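Local coordinates for protein-glutamine gamma-glutamyltransferase 2 (Pagrus major, PDB 1G0D) that probably catalyses the calcium-dependent cross-linking of peptide-bound glutamine to lysine or to other primary amines, releasing ammonia, at residues A[105-110]-A[129-134]; A[332-337]-A[351-356]; A[492-497]-A[530-535]. One frame throughout, in Å; residues are numbered along the deposited sequence.

Contact 1: A[105-110]-A[129-134]; sequences IGHYRL and SFHMLF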
loop_
_atom_site.group_PDB
_atom_site.type_symbol
_atom_site.label_atom_id
_atom_site.label_comp_id
_atom_site.label_asym_id
_atom_site.label_seq_id
_atom_site.Cartn_x
_atom_site.Cartn_y
_atom_site.Cartn_z
ATOM N N ILE A 105 -2.490 -16.685 -15.748
ATOM C CA ILE A 105 -3.340 -16.776 -14.563
ATOM C C ILE A 105 -4.788 -16.505 -15.002
ATOM O O ILE A 105 -5.033 -15.784 -15.971
ATOM C CB ILE A 105 -2.892 -15.775 -13.450
ATOM C CG1 ILE A 105 -3.053 -14.344 -13.905
ATOM C CG2 ILE A 105 -1.415 -15.951 -13.151
ATOM C CD1 ILE A 105 -3.045 -13.396 -12.726
ATOM N N GLY A 106 -5.754 -17.095 -14.320
ATOM C CA GLY A 106 -7.115 -16.852 -14.735
ATOM C C GLY A 106 -8.042 -17.959 -14.339
ATOM O O GLY A 106 -7.637 -18.899 -13.648
ATOM N N HIS A 107 -9.293 -17.849 -14.767
ATOM C CA HIS A 107 -10.290 -18.860 -14.457
ATOM C C HIS A 107 -10.442 -19.768 -15.648
ATOM O O HIS A 107 -11.052 -19.377 -16.625
ATOM C CB HIS A 107 -11.625 -18.195 -14.163
ATOM C CG HIS A 107 -12.638 -19.118 -13.568
ATOM N ND1 HIS A 107 -13.988 -18.979 -13.790
ATOM C CD2 HIS A 107 -12.495 -20.206 -12.778
ATOM C CE1 HIS A 107 -14.633 -19.943 -13.167
ATOM N NE2 HIS A 107 -13.751 -20.701 -12.545
ATOM N N TYR A 108 -9.897 -20.976 -15.550
ATOM C CA TYR A 108 -9.941 -21.945 -16.632
ATOM C C TYR A 108 -11.145 -22.844 -16.519
ATOM O O TYR A 108 -11.673 -23.034 -15.433
ATOM C CB TYR A 108 -8.704 -22.837 -16.581
ATOM C CG TYR A 108 -7.419 -22.166 -16.988
ATOM C CD1 TYR A 108 -6.699 -21.390 -16.071
ATOM C CD2 TYR A 108 -6.895 -22.335 -18.265
ATOM C CE1 TYR A 108 -5.474 -20.801 -16.407
ATOM C CE2 TYR A 108 -5.671 -21.750 -18.617
ATOM C CZ TYR A 108 -4.964 -20.984 -17.669
ATOM O OH TYR A 108 -3.736 -20.423 -17.961
ATOM N N ARG A 109 -11.579 -23.409 -17.638
ATOM C CA ARG A 109 -12.691 -24.342 -17.600
ATOM C C ARG A 109 -12.125 -25.529 -18.316
ATOM O O ARG A 109 -11.680 -25.408 -19.445
ATOM C CB ARG A 109 -13.928 -23.802 -18.322
ATOM C CG ARG A 109 -15.078 -23.347 -17.343
ATOM C CD ARG A 109 -15.198 -21.793 -17.140
ATOM N NE ARG A 109 -15.109 -21.073 -18.420
ATOM C CZ ARG A 109 -14.462 -19.920 -18.629
ATOM N NH1 ARG A 109 -13.828 -19.304 -17.633
ATOM N NH2 ARG A 109 -14.386 -19.422 -19.864
ATOM N N LEU A 110 -12.116 -26.674 -17.638
ATOM C CA LEU A 110 -11.547 -27.908 -18.179
ATOM C C LEU A 110 -12.503 -28.875 -18.826
ATOM O O LEU A 110 -13.440 -29.365 -18.191
ATOM C CB LEU A 110 -10.805 -28.685 -17.083
ATOM C CG LEU A 110 -9.518 -29.478 -17.396
ATOM C CD1 LEU A 110 -9.635 -30.879 -16.882
ATOM C CD2 LEU A 110 -9.253 -29.511 -18.845
ATOM N N SER A 129 -14.256 -25.920 -13.588
ATOM C CA SER A 129 -13.350 -24.802 -13.680
ATOM C C SER A 129 -12.430 -24.697 -12.486
ATOM O O SER A 129 -12.649 -25.319 -11.442
ATOM C CB SER A 129 -14.152 -23.517 -13.842
ATOM O OG SER A 129 -14.722 -23.181 -12.600
ATOM N N PHE A 130 -11.376 -23.921 -12.662
ATOM C CA PHE A 130 -10.412 -23.708 -11.603
ATOM C C PHE A 130 -9.706 -22.368 -11.859
ATOM O O PHE A 130 -9.803 -21.803 -12.963
ATOM C CB PHE A 130 -9.417 -24.902 -11.522
ATOM C CG PHE A 130 -8.543 -25.089 -12.752
ATOM C CD1 PHE A 130 -7.362 -24.342 -12.921
ATOM C CD2 PHE A 130 -8.907 -25.989 -13.749
ATOM C CE1 PHE A 130 -6.578 -24.482 -14.052
ATOM C CE2 PHE A 130 -8.120 -26.127 -14.882
ATOM C CZ PHE A 130 -6.956 -25.371 -15.034
ATOM N N HIS A 131 -9.033 -21.844 -10.843
ATOM C CA HIS A 131 -8.324 -20.588 -10.978
ATOM C C HIS A 131 -6.834 -20.805 -10.881
ATOM O O HIS A 131 -6.373 -21.673 -10.160
ATOM C CB HIS A 131 -8.755 -19.645 -9.888
ATOM C CG HIS A 131 -10.101 -19.045 -10.111
ATOM N ND1 HIS A 131 -11.254 -19.605 -9.610
ATOM C CD2 HIS A 131 -10.474 -17.906 -10.735
ATOM C CE1 HIS A 131 -12.281 -18.835 -9.915
ATOM N NE2 HIS A 131 -11.835 -17.797 -10.599
ATOM N N MET A 132 -6.077 -20.004 -11.602
ATOM C CA MET A 132 -4.634 -20.134 -11.595
ATOM C C MET A 132 -3.966 -18.821 -11.172
ATOM O O MET A 132 -4.237 -17.768 -11.749
ATOM C CB MET A 132 -4.162 -20.530 -12.986
ATOM C CG MET A 132 -2.664 -20.591 -13.114
ATOM S SD MET A 132 -2.024 -22.222 -12.685
ATOM C CE MET A 132 -2.584 -23.192 -14.073
ATOM N N LEU A 133 -3.094 -18.905 -10.172
ATOM C CA LEU A 133 -2.357 -17.763 -9.620
ATOM C C LEU A 133 -0.833 -17.864 -9.899
ATOM O O LEU A 133 -0.348 -18.851 -10.430
ATOM C CB LEU A 133 -2.565 -17.710 -8.099
ATOM C CG LEU A 133 -3.913 -17.409 -7.432
ATOM C CD1 LEU A 133 -5.016 -17.152 -8.422
ATOM C CD2 LEU A 133 -4.227 -18.542 -6.563
ATOM N N PHE A 134 -0.088 -16.830 -9.520
ATOM C CA PHE A 134 1.356 -16.795 -9.705
ATOM C C PHE A 134 1.946 -17.752 -8.651
ATOM O O PHE A 134 1.350 -17.965 -7.605
ATOM C CB PHE A 134 1.861 -15.357 -9.479
ATOM C CG PHE A 134 1.657 -14.449 -10.664
ATOM C CD1 PHE A 134 0.659 -13.475 -10.656
ATOM C CD2 PHE A 134 2.420 -14.599 -11.812
ATOM C CE1 PHE A 134 0.423 -12.677 -11.784
ATOM C CE2 PHE A 134 2.192 -13.804 -12.948
ATOM C CZ PHE A 134 1.199 -12.852 -12.936
#
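G106 and Y108 pair with M132 and F130 across an antiparallel hairpin of the N-terminal beta-sandwich domain of transglutaminases. The N-to-C directions of the short strand segments are 146° apart, an antiparallel pair with a twist. G106 N donates to M132 O, and M132 N to G106 O at 2.8 Å. Y108 and F130 form the second hydrogen-bonded pair, with Y108 N to F130 O at 2.7 Å. H107 faces H131 in the non-hydrogen-bonded pair between. A CB on G106 would run into the preceding carbonyl oxygen, so only a residue without one sits easily here.

On the H107 face, the imidazoles of H107 and H131 form an offset stack, with centroids 3.9 Å apart and planes at 12°. On the other face, Y108 CB lies over the F130 ring, 3.7 Å from its centroid. F130 CG sits between its backbone N and carbonyl carbon (chi1 64°), which brings the ring face against Y108 CB. At the hairpin's end, I105 CG2 stands over the centre of the F134 ring.

Strand 55-62 flanks 106-115, and its L60 touches Y108, L110 and F130. Strand 33-35 lies along 129-133. F189 of helix 184-193 packs on I105 and L133.

Contact 2: A[332-337]-A[351-356]; sequences HCWVES and WQVLDP. With SO4 (sulfate ion), chain B.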
loop_
_atom_site.group_PDB
_atom_site.type_symbol
_atom_site.label_atom_id
_atom_site.label_comp_id
_atom_site.label_asym_id
_atom_site.label_seq_id
_atom_site.Cartn_x
_atom_site.Cartn_y
_atom_site.Cartn_z
ATOM N N HIS A 332 4.858 9.480 1.824
ATOM C CA HIS A 332 4.129 9.032 0.665
ATOM C C HIS A 332 4.392 7.558 0.560
ATOM O O HIS A 332 5.526 7.114 0.726
ATOM C CB HIS A 332 4.621 9.715 -0.601
ATOM C CG HIS A 332 4.036 9.134 -1.849
ATOM N ND1 HIS A 332 2.685 8.887 -1.985
ATOM C CD2 HIS A 332 4.607 8.792 -3.032
ATOM C CE1 HIS A 332 2.445 8.421 -3.203
ATOM N NE2 HIS A 332 3.592 8.357 -3.858
ATOM N N CYS A 333 3.346 6.812 0.255
ATOM C CA CYS A 333 3.412 5.380 0.143
ATOM C C CYS A 333 3.267 4.794 -1.269
ATOM O O CYS A 333 2.586 5.342 -2.140
ATOM C CB CYS A 333 2.310 4.774 1.002
ATOM S SG CYS A 333 2.275 5.249 2.699
ATOM N N TRP A 334 3.928 3.666 -1.485
ATOM C CA TRP A 334 3.801 2.921 -2.722
ATOM C C TRP A 334 3.993 1.436 -2.377
ATOM O O TRP A 334 3.958 1.024 -1.219
ATOM C CB TRP A 334 4.775 3.396 -3.827
ATOM C CG TRP A 334 6.228 3.315 -3.520
ATOM C CD1 TRP A 334 7.032 2.216 -3.632
ATOM C CD2 TRP A 334 7.080 4.390 -3.076
ATOM N NE1 TRP A 334 8.333 2.539 -3.283
ATOM C CE2 TRP A 334 8.384 3.864 -2.938
ATOM C CE3 TRP A 334 6.863 5.743 -2.782
ATOM C CZ2 TRP A 334 9.462 4.645 -2.519
ATOM C CZ3 TRP A 334 7.946 6.521 -2.364
ATOM C CH2 TRP A 334 9.228 5.963 -2.238
ATOM N N VAL A 335 4.222 0.628 -3.380
ATOM C CA VAL A 335 4.344 -0.781 -3.139
ATOM C C VAL A 335 5.534 -1.335 -3.905
ATOM O O VAL A 335 5.897 -0.806 -4.938
ATOM C CB VAL A 335 2.996 -1.375 -3.559
ATOM C CG1 VAL A 335 3.113 -2.374 -4.675
ATOM C CG2 VAL A 335 2.321 -1.863 -2.370
ATOM N N GLU A 336 6.182 -2.360 -3.363
ATOM C CA GLU A 336 7.317 -3.015 -4.023
ATOM C C GLU A 336 6.842 -4.436 -4.361
ATOM O O GLU A 336 6.284 -5.106 -3.487
ATOM C CB GLU A 336 8.493 -3.108 -3.060
ATOM C CG GLU A 336 9.723 -2.322 -3.460
ATOM C CD GLU A 336 10.722 -2.249 -2.337
ATOM O OE1 GLU A 336 10.886 -3.236 -1.589
ATOM O OE2 GLU A 336 11.349 -1.195 -2.177
ATOM N N SER A 337 7.023 -4.892 -5.602
ATOM C CA SER A 337 6.615 -6.260 -5.974
ATOM C C SER A 337 7.831 -7.036 -6.465
ATOM O O SER A 337 8.637 -6.516 -7.208
ATOM C CB SER A 337 5.565 -6.263 -7.094
ATOM O OG SER A 337 4.285 -5.888 -6.626
ATOM N N TRP A 351 12.939 -6.593 -6.459
ATOM C CA TRP A 351 11.850 -5.677 -6.113
ATOM C C TRP A 351 11.637 -4.550 -7.133
ATOM O O TRP A 351 12.587 -3.893 -7.552
ATOM C CB TRP A 351 12.097 -5.043 -4.738
ATOM C CG TRP A 351 12.109 -5.973 -3.584
ATOM C CD1 TRP A 351 13.193 -6.354 -2.862
ATOM C CD2 TRP A 351 10.979 -6.654 -3.011
ATOM N NE1 TRP A 351 12.814 -7.239 -1.869
ATOM C CE2 TRP A 351 11.471 -7.434 -1.941
ATOM C CE3 TRP A 351 9.616 -6.677 -3.299
ATOM C CZ2 TRP A 351 10.631 -8.230 -1.161
ATOM C CZ3 TRP A 351 8.784 -7.466 -2.519
ATOM C CH2 TRP A 351 9.299 -8.234 -1.461
ATOM N N GLN A 352 10.378 -4.314 -7.495
ATOM C CA GLN A 352 10.007 -3.271 -8.439
ATOM C C GLN A 352 9.042 -2.359 -7.747
ATOM O O GLN A 352 8.178 -2.807 -7.018
ATOM C CB GLN A 352 9.329 -3.879 -9.649
ATOM C CG GLN A 352 9.975 -5.168 -10.071
ATOM C CD GLN A 352 11.211 -4.935 -10.864
ATOM O OE1 GLN A 352 11.213 -4.140 -11.792
ATOM N NE2 GLN A 352 12.273 -5.624 -10.517
ATOM N N VAL A 353 9.197 -1.068 -7.965
ATOM C CA VAL A 353 8.324 -0.085 -7.362
ATOM C C VAL A 353 7.108 0.124 -8.234
ATOM O O VAL A 353 7.242 0.383 -9.403
ATOM C CB VAL A 353 9.060 1.279 -7.194
ATOM C CG1 VAL A 353 8.077 2.386 -6.854
ATOM C CG2 VAL A 353 10.094 1.181 -6.115
ATOM N N LEU A 354 5.925 -0.026 -7.646
ATOM C CA LEU A 354 4.632 0.186 -8.313
ATOM C C LEU A 354 3.913 1.293 -7.480
ATOM O O LEU A 354 3.540 1.081 -6.316
ATOM C CB LEU A 354 3.805 -1.101 -8.263
ATOM C CG LEU A 354 3.653 -2.033 -9.460
ATOM C CD1 LEU A 354 4.449 -1.535 -10.586
ATOM C CD2 LEU A 354 4.089 -3.403 -9.110
ATOM N N ASP A 355 3.735 2.474 -8.050
ATOM C CA ASP A 355 3.083 3.543 -7.318
ATOM C C ASP A 355 1.709 3.784 -7.930
ATOM O O ASP A 355 1.596 4.286 -9.045
ATOM C CB ASP A 355 3.945 4.793 -7.389
ATOM C CG ASP A 355 3.578 5.815 -6.338
ATOM O OD1 ASP A 355 2.536 5.648 -5.679
ATOM O OD2 ASP A 355 4.333 6.791 -6.169
ATOM N N PRO A 356 0.633 3.405 -7.207
ATOM C CA PRO A 356 -0.727 3.603 -7.743
ATOM C C PRO A 356 -1.174 5.084 -7.813
ATOM O O PRO A 356 -2.092 5.430 -8.579
ATOM C CB PRO A 356 -1.616 2.769 -6.802
ATOM C CG PRO A 356 -0.662 2.036 -5.840
ATOM C CD PRO A 356 0.619 2.788 -5.862
HETATM S S SO4 B . 14.932 -7.442 1.179
HETATM O O1 SO4 B . 15.287 -6.615 0.128
HETATM O O2 SO4 B . 14.152 -8.499 0.656
HETATM O O3 SO4 B . 16.156 -7.997 1.543
HETATM O O4 SO4 B . 14.391 -6.663 2.259
#
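E336 crosses W351 at about a right angle. E336 CB lies 3.7 Å from W351 CE3. E336 CG meets W351 CB at 3.8 Å. CD passes beside the same CB, and OE1 ends over one face of the indole, offset toward the rim. The carboxylate and ring planes are 42° apart. OE1 also forms a salt bridge with R291 of strand 290-298, and R291 makes a cation-pi contact with W351. At the edge of the indole, W351 NE1 donates to a sulfate ion, probably from the crystallisation liquor. W351 NE1 lies 3.1 Å from sulfate O2, its bond to sulfate O1 is weak, and R291 NH1 binds the same ion. With an alanine in place of this tryptophan, the E336 carboxylate and R291 would probably lose the ring they pack on, and the sulfate one of its donors.

Strands 329-339 and 350-355 form an antiparallel hairpin of the papain-like transglutaminase core. L354 N meets V335 O in a straight bond of 2.8 Å. The hairpin carries two residues of the Cys-His-Asp catalytic triad. H332 NE2 donates to the syn lone pair of D355 OD2 at 2.9 Å. H332 CG is anti to the backbone N (chi1 171°), and this carries the ring toward D355. The third member, C272, touches H332 from helix 272-286. V353 CG1 packs over the five-membered ring of W334, while W334 NE1 is hydrogen-bonded to Y440 OH.

Contact 3: A[492-497]-A[530-535]; sequences VEVKNE and VTVPAH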
loop_
_atom_site.group_PDB
_atom_site.type_symbol
_atom_site.label_atom_id
_atom_site.label_comp_id
_atom_site.label_asym_id
_atom_site.label_seq_id
_atom_site.Cartn_x
_atom_site.Cartn_y
_atom_site.Cartn_z
ATOM N N VAL A 492 11.986 26.698 19.950
ATOM C CA VAL A 492 12.796 26.964 18.774
ATOM C C VAL A 492 14.118 27.379 19.410
ATOM O O VAL A 492 14.201 28.430 20.028
ATOM C CB VAL A 492 12.214 28.148 17.932
ATOM C CG1 VAL A 492 13.139 28.485 16.774
ATOM C CG2 VAL A 492 10.857 27.763 17.383
ATOM N N GLU A 493 15.150 26.543 19.283
ATOM C CA GLU A 493 16.413 26.862 19.886
ATOM C C GLU A 493 17.486 27.185 18.883
ATOM O O GLU A 493 17.700 26.458 17.929
ATOM C CB GLU A 493 16.855 25.706 20.766
ATOM C CG GLU A 493 18.314 25.764 21.159
ATOM C CD GLU A 493 18.720 24.646 22.103
ATOM O OE1 GLU A 493 18.736 24.887 23.333
ATOM O OE2 GLU A 493 19.030 23.532 21.608
ATOM N N VAL A 494 18.156 28.308 19.110
ATOM C CA VAL A 494 19.248 28.778 18.268
ATOM C C VAL A 494 20.531 28.492 19.044
ATOM O O VAL A 494 20.703 29.002 20.136
ATOM C CB VAL A 494 19.154 30.311 18.055
ATOM C CG1 VAL A 494 20.267 30.747 17.143
ATOM C CG2 VAL A 494 17.769 30.708 17.519
ATOM N N LYS A 495 21.422 27.672 18.511
ATOM C CA LYS A 495 22.651 27.366 19.235
ATOM C C LYS A 495 23.796 28.051 18.572
ATOM O O LYS A 495 24.117 27.763 17.434
ATOM C CB LYS A 495 22.972 25.850 19.242
ATOM C CG LYS A 495 22.404 25.015 20.428
ATOM C CD LYS A 495 21.891 23.606 20.010
ATOM C CE LYS A 495 21.124 23.618 18.639
ATOM N NZ LYS A 495 19.639 23.868 18.666
ATOM N N ASN A 496 24.430 28.958 19.275
ATOM C CA ASN A 496 25.579 29.611 18.702
ATOM C C ASN A 496 26.803 28.820 19.143
ATOM O O ASN A 496 27.237 28.950 20.271
ATOM C CB ASN A 496 25.675 31.067 19.193
ATOM C CG ASN A 496 26.904 31.774 18.665
ATOM O OD1 ASN A 496 27.728 31.181 17.965
ATOM N ND2 ASN A 496 27.044 33.048 19.002
ATOM N N GLU A 497 27.345 27.962 18.304
ATOM C CA GLU A 497 28.550 27.285 18.748
ATOM C C GLU A 497 29.743 27.956 18.084
ATOM O O GLU A 497 30.581 27.310 17.452
ATOM C CB GLU A 497 28.540 25.793 18.420
ATOM C CG GLU A 497 27.182 25.171 18.294
ATOM C CD GLU A 497 26.958 24.692 16.878
ATOM O OE1 GLU A 497 26.697 23.482 16.675
ATOM O OE2 GLU A 497 27.059 25.540 15.960
ATOM N N VAL A 530 17.304 38.547 18.351
ATOM C CA VAL A 530 18.067 37.717 19.237
ATOM C C VAL A 530 19.561 38.019 19.254
ATOM O O VAL A 530 20.135 38.440 18.235
ATOM C CB VAL A 530 17.781 36.226 18.816
ATOM C CG1 VAL A 530 19.028 35.507 18.361
ATOM C CG2 VAL A 530 17.112 35.506 19.929
ATOM N N THR A 531 20.171 37.890 20.431
ATOM C CA THR A 531 21.632 38.006 20.516
ATOM C C THR A 531 22.025 36.821 21.364
ATOM O O THR A 531 21.743 36.763 22.562
ATOM C CB THR A 531 22.181 39.316 21.150
ATOM O OG1 THR A 531 23.618 39.318 21.010
ATOM C CG2 THR A 531 21.783 39.436 22.623
ATOM N N VAL A 532 22.608 35.833 20.710
ATOM C CA VAL A 532 23.003 34.652 21.402
ATOM C C VAL A 532 24.507 34.636 21.470
ATOM O O VAL A 532 25.203 34.750 20.476
ATOM C CB VAL A 532 22.462 33.430 20.706
ATOM C CG1 VAL A 532 22.730 32.213 21.567
ATOM C CG2 VAL A 532 20.970 33.602 20.482
ATOM N N PRO A 533 25.025 34.519 22.680
ATOM C CA PRO A 533 26.437 34.493 23.026
ATOM C C PRO A 533 27.188 33.257 22.620
ATOM O O PRO A 533 26.606 32.183 22.494
ATOM C CB PRO A 533 26.431 34.660 24.534
ATOM C CG PRO A 533 24.983 34.970 24.904
ATOM C CD PRO A 533 24.156 34.404 23.860
ATOM N N ALA A 534 28.499 33.408 22.456
ATOM C CA ALA A 534 29.337 32.300 22.065
ATOM C C ALA A 534 29.027 31.131 22.949
ATOM O O ALA A 534 28.720 31.278 24.141
ATOM C CB ALA A 534 30.799 32.664 22.198
ATOM N N HIS A 535 29.113 29.965 22.339
ATOM C CA HIS A 535 28.871 28.710 23.012
ATOM C C HIS A 535 27.735 28.690 23.987
ATOM O O HIS A 535 27.808 28.016 25.002
ATOM C CB HIS A 535 30.141 28.263 23.677
ATOM C CG HIS A 535 31.334 28.486 22.825
ATOM N ND1 HIS A 535 32.373 29.308 23.200
ATOM C CD2 HIS A 535 31.648 28.020 21.598
ATOM C CE1 HIS A 535 33.279 29.336 22.239
ATOM N NE2 HIS A 535 32.863 28.562 21.254
#
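N496 holds its CG opposite the backbone N (chi1 177°), and this extends the amide across to the chain of V532 and P533, with ND2 facing V532 O. V532 has CG1 anti to its own backbone N, which brings that methyl against N496 CB.

The one hydrogen bond between the segments runs from N496 ND2 to V532 O. N496 ND2 lies 2.9 Å from V532 O, and the bond is fairly straight, at 166°. V532 O lies in the amide plane of N496. Relative to the carbonyl, the donor stands 40° above the plane and misses the lone pairs. ND2 also donates to R500 O, so the amide is held by backbone carbonyls from two parts of the chain. Its OD1 receives a weak bond from G498 N. The two ND2 bonds, helped by the weak one at OD1, probably fix the rotation of the amide.

The rest is mostly van der Waals contact. V532 CG1 lies 4.0 Å from N496 CB, and V494 CG1 lies 4.4 Å from V532 CG2. P533 O comes within 3.6 Å of N496 CB.

The two segments share no beta bridge. They belong to different sheets of the first of the two C-terminal beta-barrel domains of transglutaminases. The V494 side chain is about 8 Å from that of S476, a GTP-site residue by similarity. Strand 488-496 lies between 473-479 and 536-544, while 525-532 is the outermost strand beside 502-513. V494 also packs on L475 and L565, and V532 on H538 of strand 536-544.

From the N terminus the chain first closes contact 1, where a hairpin ties strand 106-115 to strand 121-133 in the N-terminal domain. It then enters the catalytic core, and contact 2 closes a second hairpin, between strands 329-339 and 350-355. Farther on, contact 3 closes a longer loop of 32 residues, which includes strand 502-513 and joins the ends of two strands from different sheets. The three follow in series, and none nests in or crosses another. Contacts 1 and 2 have centres about 27 Å apart. Contact 3 lies about 69 Å from contact 1, centre to centre, on the opposite side of the chain's centre.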